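Local structure of hypothetical protein PH0435 (Pyrococcus horikoshii, 2YV4) at residues 11-14 and 15-19. The protein is of unknown function but is the C-terminal domain of a Sua5-type protein, probably involved in threonylcarbamoyl-AMP synthesis for tRNA modification, and may bind RNA. Sequence-based numbering, arbitrary orientation.
Sequences GPRE and KVKGK
Lys17 runs back alongside Arg13, one helical turn earlier. Its CB rests on Arg13 O. CG comes closer, 3.5 Å from the same Arg13 O, because it sits beside the backbone N (chi1 -72°). From there the chain runs extended through CD. CE then packs against the aliphatic part of Arg13, 3.7 Å from both Arg13 CG and Arg13 CD. A bend at chi4 (-63°) ends the extended run and places NZ where it forms a salt bridge with Glu40 and hydrogen bonds with Ser39 and Tyr42. These partners hold the ammonium group in place. The like-charged Arg13 NE stays 5.4 Å from Lys17 NZ. The two side chains touch through their methylenes.

This is the first turn of helix 13-29, which follows strand 5-11 of a parallel five-stranded sheet in an alpha/beta fold. Pro12 takes the N-cap position. Its carbonyl O accepts a hydrogen bond from Val16 N at 3.0 Å. The next bond of the helix goes from Lys17 N to Arg13 O and is nearly straight (171°). Arg13 N is hydrogen-bonded to Glu83 OE1, from outside the turn.

On another side of the turn, the Pro12 ring meets the start of the Lys15 chain obliquely. Pro12 CG lies 3.9 Å from both Lys15 CB and Lys15 CG. Val16 is buried and faces the sheet, against Val9, Glu79 and Val81. Its CG2 branch, beside the backbone N, sits close to Gly11 O at 3.2 Å.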
# COMPACT_ATOMS: atom_id res chain seq x y z
N GLY A 11 -9.93 -5.91 1.31
CA GLY A 11 -11.13 -6.46 0.72
C GLY A 11 -10.77 -7.46 -0.36
O GLY A 11 -9.59 -7.77 -0.54
N PRO A 12 -11.75 -7.99 -1.10
CA PRO A 12 -11.41 -8.95 -2.16
C PRO A 12 -10.55 -8.24 -3.20
O PRO A 12 -10.74 -7.05 -3.45
CB PRO A 12 -12.78 -9.38 -2.70
CG PRO A 12 -13.65 -8.18 -2.42
CD PRO A 12 -13.21 -7.76 -1.03
N ARG A 13 -9.62 -8.98 -3.81
CA ARG A 13 -8.72 -8.39 -4.80
C ARG A 13 -9.39 -7.53 -5.86
O ARG A 13 -8.92 -6.43 -6.15
CB ARG A 13 -7.91 -9.48 -5.50
CG ARG A 13 -6.94 -8.91 -6.53
CD ARG A 13 -6.21 -9.98 -7.31
NE ARG A 13 -5.44 -10.87 -6.44
CZ ARG A 13 -5.83 -12.09 -6.09
NH1 ARG A 13 -6.99 -12.57 -6.54
NH2 ARG A 13 -5.07 -12.82 -5.30
N GLU A 14 -10.49 -8.01 -6.43
CA GLU A 14 -11.18 -7.25 -7.47
C GLU A 14 -11.54 -5.83 -7.02
O GLU A 14 -11.29 -4.86 -7.74
CB GLU A 14 -12.46 -7.98 -7.92
CG GLU A 14 -13.27 -7.23 -8.97
CD GLU A 14 -14.50 -7.99 -9.44
OE1 GLU A 14 -15.35 -8.35 -8.59
OE2 GLU A 14 -14.62 -8.23 -10.66
N LYS A 15 -12.13 -5.73 -5.83
CA LYS A 15 -12.53 -4.44 -5.27
C LYS A 15 -11.34 -3.60 -4.84
O LYS A 15 -11.35 -2.37 -4.98
CB LYS A 15 -13.45 -4.63 -4.06
CG LYS A 15 -14.89 -5.01 -4.39
CD LYS A 15 -15.79 -4.74 -3.20
CE LYS A 15 -17.25 -5.03 -3.51
NZ LYS A 15 -17.48 -6.47 -3.81
N VAL A 16 -10.32 -4.25 -4.29
CA VAL A 16 -9.14 -3.51 -3.85
C VAL A 16 -8.49 -2.79 -5.02
O VAL A 16 -8.15 -1.61 -4.92
CB VAL A 16 -8.13 -4.46 -3.17
CG1 VAL A 16 -6.80 -3.74 -2.97
CG2 VAL A 16 -8.68 -4.93 -1.83
N LYS A 17 -8.32 -3.49 -6.14
CA LYS A 17 -7.70 -2.87 -7.30
C LYS A 17 -8.44 -1.62 -7.74
O LYS A 17 -7.82 -0.60 -8.07
CB LYS A 17 -7.61 -3.88 -8.45
CG LYS A 17 -6.57 -4.97 -8.22
CD LYS A 17 -6.37 -5.85 -9.44
CE LYS A 17 -5.29 -6.90 -9.20
NZ LYS A 17 -3.94 -6.29 -8.97
N GLY A 18 -9.77 -1.68 -7.73
CA GLY A 18 -10.56 -0.52 -8.12
C GLY A 18 -10.46 0.62 -7.11
O GLY A 18 -10.38 1.79 -7.48
N LYS A 19 -10.46 0.27 -5.83
CA LYS A 19 -10.36 1.28 -4.78
C LYS A 19 -9.01 1.98 -4.81
O LYS A 19 -8.94 3.21 -4.72
CB LYS A 19 -10.61 0.63 -3.41
CG LYS A 19 -10.46 1.57 -2.21
CD LYS A 19 -11.44 2.75 -2.26
CE LYS A 19 -12.89 2.30 -2.17
NZ LYS A 19 -13.81 3.47 -2.09